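Long-range contacts in pirin-like protein (Geobacillus kaustophilus, PDB 2P17), which is of unknown function but belongs to the pirin family of bicupin proteins and binds one iron ion per subunit: residues D37-L42 against L114-P119; G152-V157 against V181-G186; I164-M169 against A241-N246. One frame throughout, in Å; residues are numbered along the deposited sequence.

Contact 1. Residues D37-L42 against L114-P119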
ATOM      1  N   ASP A  37      -3.796   5.611 -11.373  1.00  8.63           N
ATOM      2  CA  ASP A  37      -4.800   4.577 -11.679  1.00  8.54           C
ATOM      3  C   ASP A  37      -4.174   3.188 -11.517  1.00  8.43           C
ATOM      4  O   ASP A  37      -3.214   2.874 -12.220  1.00  8.40           O
ATOM      5  CB  ASP A  37      -5.257   4.816 -13.132  1.00  8.99           C
ATOM      6  CG  ASP A  37      -6.447   3.973 -13.550  1.00  9.29           C
ATOM      7  OD1 ASP A  37      -7.038   3.277 -12.702  1.00  9.83           O
ATOM      8  OD2 ASP A  37      -6.772   4.008 -14.767  1.00 10.94           O
ATOM      9  N   PRO A  38      -4.746   2.317 -10.658  1.00  8.06           N
ATOM     10  CA  PRO A  38      -6.039   2.392  -9.979  1.00  8.01           C
ATOM     11  C   PRO A  38      -6.053   3.069  -8.610  1.00  8.43           C
ATOM     12  O   PRO A  38      -7.087   3.052  -7.930  1.00  8.77           O
ATOM     13  CB  PRO A  38      -6.400   0.909  -9.796  1.00  8.05           C
ATOM     14  CG  PRO A  38      -5.036   0.244  -9.531  1.00  8.23           C
ATOM     15  CD  PRO A  38      -4.050   1.041 -10.377  1.00  8.32           C
ATOM     16  N   PHE A  39      -4.928   3.638  -8.184  1.00  8.19           N
ATOM     17  CA  PHE A  39      -4.862   4.260  -6.856  1.00  8.48           C
ATOM     18  C   PHE A  39      -5.335   5.702  -6.903  1.00  8.92           C
ATOM     19  O   PHE A  39      -5.131   6.390  -7.904  1.00  9.49           O
ATOM     20  CB  PHE A  39      -3.448   4.132  -6.290  1.00  8.25           C
ATOM     21  CG  PHE A  39      -2.942   2.729  -6.333  1.00  8.32           C
ATOM     22  CD1 PHE A  39      -3.582   1.736  -5.606  1.00  8.58           C
ATOM     23  CD2 PHE A  39      -1.880   2.376  -7.144  1.00  9.09           C
ATOM     24  CE1 PHE A  39      -3.152   0.407  -5.654  1.00  9.54           C
ATOM     25  CE2 PHE A  39      -1.441   1.055  -7.185  1.00  8.47           C
ATOM     26  CZ  PHE A  39      -2.080   0.073  -6.437  1.00  9.03           C
ATOM     27  N   LEU A  40      -5.998   6.140  -5.837  1.00  9.21           N
ATOM     28  CA  LEU A  40      -6.563   7.489  -5.807  1.00 10.29           C
ATOM     29  C   LEU A  40      -5.803   8.411  -4.879  1.00 11.06           C
ATOM     30  O   LEU A  40      -5.760   9.623  -5.099  1.00 12.03           O
ATOM     31  CB  LEU A  40      -8.045   7.441  -5.428  1.00 10.93           C
ATOM     32  CG  LEU A  40      -8.953   6.744  -6.431  1.00 12.27           C
ATOM     33  CD1 LEU A  40     -10.291   6.445  -5.784  1.00 12.20           C
ATOM     34  CD2 LEU A  40      -9.123   7.561  -7.723  1.00 15.03           C
ATOM     35  N   LEU A  41      -5.210   7.832  -3.841  1.00 11.05           N
ATOM     36  CA  LEU A  41      -4.384   8.584  -2.907  1.00 12.07           C
ATOM     37  C   LEU A  41      -3.696   7.630  -1.942  1.00 11.10           C
ATOM     38  O   LEU A  41      -4.100   6.474  -1.792  1.00 11.04           O
ATOM     39  CB  LEU A  41      -5.180   9.663  -2.156  1.00 13.54           C
ATOM     40  CG  LEU A  41      -6.286   9.267  -1.187  1.00 15.24           C
ATOM     41  CD1 LEU A  41      -5.735   8.867   0.181  1.00 17.94           C
ATOM     42  CD2 LEU A  41      -7.272  10.434  -1.017  1.00 14.53           C
ATOM     43  N   LEU A  42      -2.633   8.119  -1.317  1.00 11.18           N
ATOM     44  CA  LEU A  42      -1.978   7.388  -0.241  1.00 11.17           C
ATOM     45  C   LEU A  42      -1.538   8.427   0.773  1.00 11.83           C
ATOM     46  O   LEU A  42      -0.776   9.334   0.432  1.00 11.66           O
ATOM     47  CB  LEU A  42      -0.765   6.603  -0.748  1.00 11.49           C
ATOM     48  CG  LEU A  42       0.035   5.864   0.337  1.00 11.97           C
ATOM     49  CD1 LEU A  42      -0.800   4.837   1.112  1.00 12.45           C
ATOM     50  CD2 LEU A  42       1.239   5.182  -0.293  1.00 12.03           C
ATOM     51  N   LEU A 114      -4.295   3.818   1.878  1.00  9.09           N
ATOM     52  CA  LEU A 114      -4.387   3.819   0.419  1.00  9.14           C
ATOM     53  C   LEU A 114      -5.845   3.776  -0.017  1.00  9.28           C
ATOM     54  O   LEU A 114      -6.648   3.068   0.590  1.00  9.59           O
ATOM     55  CB  LEU A 114      -3.665   2.574  -0.109  1.00  9.30           C
ATOM     56  CG  LEU A 114      -3.671   2.327  -1.607  1.00  8.95           C
ATOM     57  CD1 LEU A 114      -2.597   3.186  -2.277  1.00 10.71           C
ATOM     58  CD2 LEU A 114      -3.441   0.846  -1.898  1.00 10.11           C
ATOM     59  N   TRP A 115      -6.190   4.554  -1.042  1.00  9.12           N
ATOM     60  CA  TRP A 115      -7.500   4.417  -1.685  1.00  9.40           C
ATOM     61  C   TRP A 115      -7.331   3.788  -3.039  1.00  9.21           C
ATOM     62  O   TRP A 115      -6.456   4.177  -3.823  1.00  8.61           O
ATOM     63  CB  TRP A 115      -8.165   5.775  -1.879  1.00 10.64           C
ATOM     64  CG  TRP A 115      -8.663   6.436  -0.632  1.00 12.20           C
ATOM     65  CD1 TRP A 115      -8.397   6.080   0.662  1.00 14.03           C
ATOM     66  CD2 TRP A 115      -9.490   7.602  -0.572  1.00 15.06           C
ATOM     67  NE1 TRP A 115      -9.030   6.948   1.529  1.00 14.45           N
ATOM     68  CE2 TRP A 115      -9.704   7.891   0.795  1.00 14.99           C
ATOM     69  CE3 TRP A 115     -10.085   8.421  -1.545  1.00 15.95           C
ATOM     70  CZ2 TRP A 115     -10.489   8.980   1.218  1.00 14.95           C
ATOM     71  CZ3 TRP A 115     -10.861   9.509  -1.121  1.00 15.23           C
ATOM     72  CH2 TRP A 115     -11.054   9.769   0.248  1.00 14.90           C
ATOM     73  N   VAL A 116      -8.187   2.808  -3.311  1.00  8.68           N
ATOM     74  CA  VAL A 116      -8.190   2.123  -4.603  1.00  9.07           C
ATOM     75  C   VAL A 116      -9.532   2.389  -5.265  1.00  9.35           C
ATOM     76  O   VAL A 116     -10.579   2.254  -4.631  1.00  9.22           O
ATOM     77  CB  VAL A 116      -8.004   0.608  -4.434  1.00  8.65           C
ATOM     78  CG1 VAL A 116      -7.818  -0.067  -5.796  1.00  9.38           C
ATOM     79  CG2 VAL A 116      -6.825   0.281  -3.521  1.00 10.14           C
ATOM     80  N   ASN A 117      -9.520   2.783  -6.532  1.00  9.19           N
ATOM     81  CA  ASN A 117     -10.778   3.019  -7.232  1.00  9.44           C
ATOM     82  C   ASN A 117     -11.493   1.706  -7.512  1.00  9.76           C
ATOM     83  O   ASN A 117     -10.854   0.671  -7.703  1.00 10.90           O
ATOM     84  CB  ASN A 117     -10.510   3.746  -8.546  1.00  9.77           C
ATOM     85  CG  ASN A 117     -11.733   4.453  -9.082  1.00 10.80           C
ATOM     86  OD1 ASN A 117     -12.728   4.629  -8.378  1.00 10.91           O
ATOM     87  ND2 ASN A 117     -11.652   4.889 -10.344  1.00 13.74           N
ATOM     88  N   LEU A 118     -12.823   1.754  -7.515  1.00  9.62           N
ATOM     89  CA  LEU A 118     -13.629   0.652  -8.038  1.00  9.90           C
ATOM     90  C   LEU A 118     -14.090   1.013  -9.445  1.00  9.98           C
ATOM     91  O   LEU A 118     -14.539   2.145  -9.678  1.00 10.54           O
ATOM     92  CB  LEU A 118     -14.852   0.374  -7.160  1.00  9.62           C
ATOM     93  CG  LEU A 118     -14.618  -0.256  -5.774  1.00  9.80           C
ATOM     94  CD1 LEU A 118     -15.881  -0.252  -4.937  1.00 12.00           C
ATOM     95  CD2 LEU A 118     -14.124  -1.675  -5.918  1.00 12.07           C
ATOM     96  N   PRO A 119     -14.003   0.049 -10.383  1.00 10.16           N
ATOM     97  CA  PRO A 119     -14.563   0.279 -11.721  1.00 10.01           C
ATOM     98  C   PRO A 119     -16.077   0.438 -11.624  1.00 10.24           C
ATOM     99  O   PRO A 119     -16.695  -0.029 -10.659  1.00  9.50           O
ATOM    100  CB  PRO A 119     -14.240  -1.010 -12.477  1.00 10.49           C
ATOM    101  CG  PRO A 119     -13.169  -1.688 -11.680  1.00 11.02           C
ATOM    102  CD  PRO A 119     -13.384  -1.283 -10.266  1.00 10.08           C
TER
HETATM  103  O   HOH W   1      -8.840   5.024 -11.347  1.00 16.63           O

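Contact 2. Residues G152-V157 against V181-G186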
ATOM      1  N   GLY A 152      -2.402  -9.987  -4.063  1.00  7.58           N
ATOM      2  CA  GLY A 152      -1.791 -10.333  -5.337  1.00  8.35           C
ATOM      3  C   GLY A 152      -0.708 -11.365  -5.154  1.00  8.72           C
ATOM      4  O   GLY A 152      -0.857 -12.300  -4.362  1.00  8.89           O
ATOM      5  N   SER A 153       0.379 -11.216  -5.904  1.00  9.62           N
ATOM      6  CA  SER A 153       1.395 -12.264  -5.889  1.00 10.76           C
ATOM      7  C   SER A 153       2.808 -11.759  -6.045  1.00 10.51           C
ATOM      8  O   SER A 153       3.045 -10.657  -6.541  1.00 10.59           O
ATOM      9  CB  SER A 153       1.124 -13.270  -7.001  1.00 11.64           C
ATOM     10  OG  SER A 153       1.295 -12.642  -8.253  1.00 12.62           O
ATOM     11  N   SER A 154       3.741 -12.597  -5.620  1.00 10.51           N
ATOM     12  CA  SER A 154       5.150 -12.304  -5.781  1.00 10.67           C
ATOM     13  C   SER A 154       5.819 -13.620  -6.144  1.00 10.99           C
ATOM     14  O   SER A 154       5.852 -14.542  -5.331  1.00 10.78           O
ATOM     15  CB  SER A 154       5.707 -11.724  -4.487  1.00 10.79           C
ATOM     16  OG  SER A 154       7.024 -11.212  -4.657  1.00 10.87           O
ATOM     17  N   LYS A 155       6.335 -13.683  -7.369  1.00 11.51           N
ATOM     18  CA  LYS A 155       6.917 -14.913  -7.947  1.00 12.25           C
ATOM     19  C   LYS A 155       6.018 -16.130  -7.673  1.00 11.69           C
ATOM     20  O   LYS A 155       6.484 -17.201  -7.268  1.00 11.87           O
ATOM     21  CB  LYS A 155       8.350 -15.146  -7.451  1.00 12.62           C
ATOM     22  CG  LYS A 155       9.332 -14.037  -7.798  1.00 15.72           C
ATOM     23  CD  LYS A 155       9.816 -14.159  -9.211  1.00 18.95           C
ATOM     24  CE  LYS A 155      10.876 -13.117  -9.530  1.00 20.95           C
ATOM     25  NZ  LYS A 155      11.515 -13.468 -10.819  1.00 23.25           N
ATOM     26  N   GLY A 156       4.719 -15.948  -7.890  1.00 11.35           N
ATOM     27  CA  GLY A 156       3.758 -17.048  -7.783  1.00 12.02           C
ATOM     28  C   GLY A 156       3.226 -17.293  -6.380  1.00 12.05           C
ATOM     29  O   GLY A 156       2.294 -18.079  -6.213  1.00 13.54           O
ATOM     30  N   VAL A 157       3.811 -16.649  -5.371  1.00 11.37           N
ATOM     31  CA  VAL A 157       3.271 -16.714  -3.996  1.00 11.37           C
ATOM     32  C   VAL A 157       2.090 -15.748  -3.913  1.00 11.43           C
ATOM     33  O   VAL A 157       2.254 -14.534  -4.098  1.00 12.44           O
ATOM     34  CB  VAL A 157       4.340 -16.403  -2.920  1.00 11.32           C
ATOM     35  CG1 VAL A 157       3.750 -16.420  -1.500  1.00 12.19           C
ATOM     36  CG2 VAL A 157       5.485 -17.424  -3.006  1.00 11.64           C
ATOM     37  N   VAL A 181      13.894  -9.409  -6.322  1.00 11.90           N
ATOM     38  CA  VAL A 181      13.162  -9.083  -7.540  1.00 11.97           C
ATOM     39  C   VAL A 181      11.664  -9.254  -7.314  1.00 11.47           C
ATOM     40  O   VAL A 181      11.221 -10.294  -6.792  1.00 11.74           O
ATOM     41  CB  VAL A 181      13.584 -10.017  -8.702  1.00 12.22           C
ATOM     42  CG1 VAL A 181      12.786  -9.722  -9.945  1.00 13.59           C
ATOM     43  CG2 VAL A 181      15.071  -9.870  -8.996  1.00 13.42           C
ATOM     44  N   GLN A 182      10.891  -8.240  -7.698  1.00 10.41           N
ATOM     45  CA  GLN A 182       9.432  -8.350  -7.759  1.00 10.24           C
ATOM     46  C   GLN A 182       8.954  -8.365  -9.219  1.00 10.49           C
ATOM     47  O   GLN A 182       9.278  -7.452  -9.987  1.00 11.13           O
ATOM     48  CB  GLN A 182       8.784  -7.191  -7.009  1.00 10.23           C
ATOM     49  CG  GLN A 182       7.266  -7.157  -7.141  1.00  9.92           C
ATOM     50  CD  GLN A 182       6.568  -8.301  -6.430  1.00  9.24           C
ATOM     51  OE1 GLN A 182       6.970  -8.698  -5.339  1.00  9.90           O
ATOM     52  NE2 GLN A 182       5.515  -8.828  -7.040  1.00  8.45           N
ATOM     53  N   ASP A 183       8.174  -9.384  -9.578  1.00  9.72           N
ATOM     54  CA  ASP A 183       7.538  -9.475 -10.905  1.00  9.69           C
ATOM     55  C   ASP A 183       6.247  -8.672 -10.948  1.00  9.52           C
ATOM     56  O   ASP A 183       5.492  -8.650  -9.975  1.00 10.04           O
ATOM     57  CB  ASP A 183       7.235 -10.932 -11.270  1.00  9.83           C
ATOM     58  CG  ASP A 183       6.403 -11.637 -10.211  1.00 10.28           C
ATOM     59  OD1 ASP A 183       6.746 -11.538  -9.013  1.00 10.51           O
ATOM     60  OD2 ASP A 183       5.400 -12.286 -10.581  1.00 14.14           O
ATOM     61  N   LEU A 184       5.998  -8.010 -12.078  1.00  9.13           N
ATOM     62  CA  LEU A 184       4.743  -7.294 -12.284  1.00  9.79           C
ATOM     63  C   LEU A 184       4.288  -7.448 -13.713  1.00  9.76           C
ATOM     64  O   LEU A 184       5.099  -7.347 -14.623  1.00 10.06           O
ATOM     65  CB  LEU A 184       4.922  -5.795 -12.024  1.00 10.33           C
ATOM     66  CG  LEU A 184       5.220  -5.372 -10.590  1.00 10.95           C
ATOM     67  CD1 LEU A 184       5.568  -3.899 -10.594  1.00 11.42           C
ATOM     68  CD2 LEU A 184       4.026  -5.665  -9.660  1.00 12.30           C
ATOM     69  N   PRO A 185       2.982  -7.681 -13.927  1.00  9.50           N
ATOM     70  CA  PRO A 185       2.451  -7.646 -15.299  1.00 10.19           C
ATOM     71  C   PRO A 185       2.707  -6.268 -15.905  1.00  9.82           C
ATOM     72  O   PRO A 185       2.659  -5.260 -15.192  1.00  9.59           O
ATOM     73  CB  PRO A 185       0.960  -7.883 -15.104  1.00  9.93           C
ATOM     74  CG  PRO A 185       0.874  -8.640 -13.784  1.00 10.78           C
ATOM     75  CD  PRO A 185       1.954  -8.050 -12.936  1.00  9.85           C
ATOM     76  N   GLY A 186       2.980  -6.221 -17.204  1.00 10.11           N
ATOM     77  CA  GLY A 186       3.398  -4.968 -17.840  1.00 10.19           C
ATOM     78  C   GLY A 186       2.409  -3.815 -17.737  1.00 10.14           C
ATOM     79  O   GLY A 186       2.806  -2.637 -17.724  1.00 10.83           O
TER
HETATM   80  O   HOH W   2       3.564 -13.722  -9.335  1.00 13.82           O
HETATM   81  O   HOH W   3       2.278  -9.314  -9.014  1.00 20.48           O

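Contact 3. Residues I164-M169 against A241-N246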
ATOM      1  N   ILE A 164     -11.110  -6.814  -6.101  1.00 11.38           N
ATOM      2  CA  ILE A 164     -11.918  -6.437  -7.246  1.00 11.79           C
ATOM      3  C   ILE A 164     -10.929  -5.983  -8.333  1.00 11.34           C
ATOM      4  O   ILE A 164     -10.678  -6.724  -9.284  1.00 13.32           O
ATOM      5  CB  ILE A 164     -12.985  -5.392  -6.845  1.00 12.24           C
ATOM      6  CG1 ILE A 164     -14.031  -6.066  -5.936  1.00 14.24           C
ATOM      7  CG2 ILE A 164     -13.665  -4.811  -8.069  1.00 12.37           C
ATOM      8  CD1 ILE A 164     -14.888  -5.128  -5.151  1.00 16.37           C
ATOM      9  N   VAL A 165     -10.340  -4.795  -8.190  1.00 11.19           N
ATOM     10  CA  VAL A 165      -9.201  -4.436  -9.022  1.00 10.99           C
ATOM     11  C   VAL A 165      -8.022  -5.283  -8.541  1.00 10.27           C
ATOM     12  O   VAL A 165      -7.692  -5.258  -7.352  1.00  9.79           O
ATOM     13  CB  VAL A 165      -8.834  -2.927  -8.899  1.00 11.13           C
ATOM     14  CG1 VAL A 165      -7.456  -2.639  -9.501  1.00 12.21           C
ATOM     15  CG2 VAL A 165      -9.881  -2.059  -9.572  1.00 13.20           C
ATOM     16  N   PRO A 166      -7.378  -6.040  -9.452  1.00  9.38           N
ATOM     17  CA  PRO A 166      -6.166  -6.753  -9.044  1.00  9.46           C
ATOM     18  C   PRO A 166      -5.099  -5.805  -8.522  1.00  9.15           C
ATOM     19  O   PRO A 166      -4.697  -4.875  -9.224  1.00  9.97           O
ATOM     20  CB  PRO A 166      -5.692  -7.434 -10.342  1.00 10.10           C
ATOM     21  CG  PRO A 166      -6.943  -7.582 -11.162  1.00 10.68           C
ATOM     22  CD  PRO A 166      -7.713  -6.311 -10.866  1.00  9.38           C
ATOM     23  N   VAL A 167      -4.672  -6.039  -7.286  1.00  8.29           N
ATOM     24  CA  VAL A 167      -3.632  -5.237  -6.646  1.00  8.67           C
ATOM     25  C   VAL A 167      -2.591  -6.167  -6.040  1.00  8.48           C
ATOM     26  O   VAL A 167      -2.921  -7.105  -5.301  1.00  8.62           O
ATOM     27  CB  VAL A 167      -4.213  -4.317  -5.539  1.00  8.62           C
ATOM     28  CG1 VAL A 167      -3.106  -3.586  -4.752  1.00  9.89           C
ATOM     29  CG2 VAL A 167      -5.178  -3.306  -6.138  1.00  9.39           C
ATOM     30  N   THR A 168      -1.333  -5.910  -6.350  1.00  8.72           N
ATOM     31  CA  THR A 168      -0.228  -6.570  -5.675  1.00  8.58           C
ATOM     32  C   THR A 168       0.314  -5.636  -4.608  1.00  8.37           C
ATOM     33  O   THR A 168       0.672  -4.494  -4.901  1.00  8.73           O
ATOM     34  CB  THR A 168       0.847  -6.981  -6.675  1.00  9.05           C
ATOM     35  OG1 THR A 168       0.358  -8.105  -7.425  1.00 10.03           O
ATOM     36  CG2 THR A 168       2.165  -7.345  -5.975  1.00 10.56           C
HETATM   37  N   MSE A 169       0.323  -6.115  -3.371  1.00  8.06           N
HETATM   38  CA  MSE A 169       0.827  -5.352  -2.241  1.00  7.79           C
HETATM   39  C   MSE A 169       1.732  -6.266  -1.448  1.00  8.06           C
HETATM   40  O   MSE A 169       1.295  -7.308  -0.956  1.00  7.83           O
HETATM   41  CB  MSE A 169      -0.306  -4.841  -1.353  1.00  8.31           C
HETATM   42  CG  MSE A 169       0.202  -4.064  -0.144  1.00  8.78           C
HETATM   43 SE   MSE A 169      -1.310  -3.533   0.963  0.70  9.04          SE
HETATM   44  CE  MSE A 169      -0.329  -2.640   2.390  1.00 10.64           C
ATOM     45  N   ALA A 241       1.081  -2.157  -6.525  1.00  7.83           N
ATOM     46  CA  ALA A 241       0.915  -2.060  -7.968  1.00  7.89           C
ATOM     47  C   ALA A 241      -0.413  -2.663  -8.330  1.00  8.44           C
ATOM     48  O   ALA A 241      -0.818  -3.655  -7.736  1.00  9.15           O
ATOM     49  CB  ALA A 241       2.043  -2.780  -8.682  1.00  7.90           C
ATOM     50  N   GLY A 242      -1.114  -2.070  -9.286  1.00  8.25           N
ATOM     51  CA  GLY A 242      -2.432  -2.571  -9.610  1.00  8.45           C
ATOM     52  C   GLY A 242      -2.791  -2.412 -11.067  1.00  8.30           C
ATOM     53  O   GLY A 242      -2.132  -1.684 -11.811  1.00  8.53           O
ATOM     54  N   GLU A 243      -3.867  -3.073 -11.454  1.00  8.70           N
ATOM     55  CA  GLU A 243      -4.354  -2.991 -12.817  1.00  9.39           C
ATOM     56  C   GLU A 243      -5.171  -1.713 -12.989  1.00  9.13           C
ATOM     57  O   GLU A 243      -6.180  -1.542 -12.310  1.00  9.14           O
ATOM     58  CB  GLU A 243      -5.237  -4.192 -13.088  1.00 10.35           C
ATOM     59  CG  GLU A 243      -5.876  -4.196 -14.450  1.00 12.42           C
ATOM     60  CD  GLU A 243      -6.559  -5.510 -14.711  1.00 14.49           C
ATOM     61  OE1 GLU A 243      -7.718  -5.656 -14.288  1.00 16.51           O
ATOM     62  OE2 GLU A 243      -5.926  -6.393 -15.341  1.00 18.41           O
ATOM     63  N   PRO A 244      -4.741  -0.801 -13.886  1.00  9.30           N
ATOM     64  CA  PRO A 244      -5.548   0.408 -14.107  1.00  9.81           C
ATOM     65  C   PRO A 244      -6.995   0.140 -14.504  1.00 10.21           C
ATOM     66  O   PRO A 244      -7.272  -0.817 -15.232  1.00 10.85           O
ATOM     67  CB  PRO A 244      -4.805   1.127 -15.244  1.00  9.88           C
ATOM     68  CG  PRO A 244      -3.384   0.693 -15.071  1.00  9.26           C
ATOM     69  CD  PRO A 244      -3.506  -0.778 -14.692  1.00  9.80           C
ATOM     70  N   VAL A 245      -7.890   0.994 -14.007  1.00 10.42           N
ATOM     71  CA  VAL A 245      -9.327   0.898 -14.281  1.00 11.56           C
ATOM     72  C   VAL A 245      -9.623   1.492 -15.653  1.00 12.36           C
ATOM     73  O   VAL A 245     -10.474   0.975 -16.382  1.00 12.61           O
ATOM     74  CB  VAL A 245     -10.155   1.584 -13.168  1.00 11.34           C
ATOM     75  CG1 VAL A 245     -11.625   1.579 -13.513  1.00 12.12           C
ATOM     76  CG2 VAL A 245      -9.927   0.896 -11.834  1.00 13.09           C
ATOM     77  N   ASN A 246      -8.900   2.554 -16.014  1.00 12.83           N
ATOM     78  CA  ASN A 246      -9.063   3.193 -17.318  1.00 14.43           C
ATOM     79  C   ASN A 246     -10.484   3.709 -17.551  1.00 15.81           C
ATOM     80  O   ASN A 246     -11.054   3.551 -18.642  1.00 16.57           O
ATOM     81  CB  ASN A 246      -8.608   2.237 -18.436  1.00 14.04           C
ATOM     82  CG  ASN A 246      -7.104   1.990 -18.414  1.00 14.39           C
ATOM     83  OD1 ASN A 246      -6.316   2.922 -18.287  1.00 15.91           O
ATOM     84  ND2 ASN A 246      -6.707   0.733 -18.543  1.00 14.62           N
TER

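Contact 1. Residues D37-L42 against L114-P119
Phe-39 stands across from Val-116, and Leu-42 across from Leu-114, on antiparallel strands whose directions differ by 172°; between these two non-hydrogen-bonded pairs, Leu-40 and Leu-41 together face the single residue Trp-115, which makes a beta bulge. Both backbone groups of Trp-115 are used: its O takes Leu-40 N at 2.8 Å, the donor lying above the carbonyl plane, and its N reaches Leu-41 O at 2.9 Å. The bulge leaves Leu-41 N buried without a partner. Just after the cis peptide bond before Pro-38, Asn-117 N meets Pro-38 O in an almost straight hydrogen bond of 2.8 Å.

Leu-41 carries the side-chain contact with Trp-115. Its CG sits between its own N and carbonyl carbon (chi1 65°), which folds the branch across the indole, and CD2 rests 3.6 Å from the centroid of the six-membered ring of Trp-115. That is a CH-pi contact over the ring face, whereas Leu-40 CB lies at the ring's edge. Leu-40 also sends CD1 over the backbone of Asn-117, 3.8 Å from its CA. On the face that bears Phe-39, both methyls of Leu-114 touch the phenyl ring around its CD1, Leu-114 CD1 being 3.8 Å from Phe-39 CD1, while Val-116 CG2 meets the ring edge. Tyr-240 packs on both Phe-39 and Leu-114. Asn-117 ND2 reaches Asp-37 OD1 through a water, and Asn-117 OD1 accepts a hydrogen bond from Lys-123.

The opposite face of the strands leads to the metal: the Trp-115 ring meets that of His-57, an iron ligand. This indole thus makes a second-shell wall beside His-57, and the apolar packing of Leu-41 on it is consistent with holding the Trp-115 ring in place.

Contact 2. Residues G152-V157 against V181-G186
Gln-182 leaves its backbone with CG anti to N (chi1 174°) and then bends at chi2 (69°), a turn that carries the amide to Ser-153 and Ser-154 although its CB starts out away from them. Asp-183, with CG placed between its own N and carbonyl carbon (chi1 55°), brings its carboxylate to Lys-155. The glutamine amide is gripped at both ends. NE2 gives a hydrogen bond to a lone pair of Ser-153 O at 3.1 Å and another to Asp-183 O at 2.9 Å, while OE1 accepts Ser-154 OG at 2.6 Å. A group that both donates and accepts suits this place, and three bonds should fix which way round the amide sits. Ser-154 OG has a second partner in Arg-140.

Asp-183 OD1 takes the backbone N of Lys-155 on its syn side at 2.7 Å. The other oxygen, OD2, receives a water that also bonds to Gly-156 N and Ser-153 OG, so a single carboxylate gathers the turn. The long Lys-155 chain then runs past Val-181, CE lying 3.9 Å from Val-181 CG1, and its NZ forms a salt bridge with Glu-226, too far from Asp-183 for a second.

Ser-154 to Val-157 form a type I' turn, with Ser-154 and Val-157 bonded N to O in both directions. Lys-155 and Gly-156 both have positive phi, and at Gly-156 a CB would jam against the preceding carbonyl. This is the classic tight two-residue beta hairpin, here fastened by polar side chains to strand 179-185 of the C-terminal cupin domain.

Contact 3. Residues I164-M169 against A241-N246
Antiparallel pairing in the C-terminal cupin domain brings strands 167-174 and 235-242 together here, with Thr-168 and Ala-241 as a hydrogen-bonded pair and Val-167 opposite Gly-242 as a non-hydrogen-bonded one. Thr-168 N reaches Ala-241 O at 2.7 Å, and Ala-241 N returns a bond to Thr-168 O at 2.9 Å. Past the strand ends, Glu-243 N still finds Pro-166 O at 3.0 Å. Glycine suits position 242, for a CB there would press on Pro-166 O and Val-167 CG2.

The ring of Pro-166 crosses the Glu-243 side chain at a slant, its CD 3.5 Å from Glu-243 OE1. With an alanine in place of this proline, CG and CD would be gone, which would probably open a gap beside Glu-243 and let its side chain turn more freely. Extended, with CG anti to N (chi1 177°), Glu-243 carries its carboxylate past the ring to His-187, which bonds OE2. Farther along, Val-165 CG2 meets Val-245 CG2 at 3.7 Å, the two side chains crossing at about a right angle.

Antiparallel neighbours that pair and then part into loops at the strand ends are typical of the cupin beta barrel.

Contacts 1 and 3 are buried neighbours, with centres about 8 Å apart, whereas contact 2 is partly exposed. Contact 1 joins strands of the N-terminal cupin domain, contact 3 strands of the C-terminal one. Asp-37 ties contacts 1 and 3 together, its carboxylate receiving the backbone N of Val-245 and of Asn-246, and Pro-38 packs on Glu-243. Contact 3 also touches contact 2, since Leu-184 meets Ala-241 and Gln-182 meets Thr-168. Chemistry follows place: both interior contacts combine backbone pairing with apolar packing, and contact 1 adds an aromatic layer toward the iron, while the hairpin of contact 2 is held by amide, carboxylate and water.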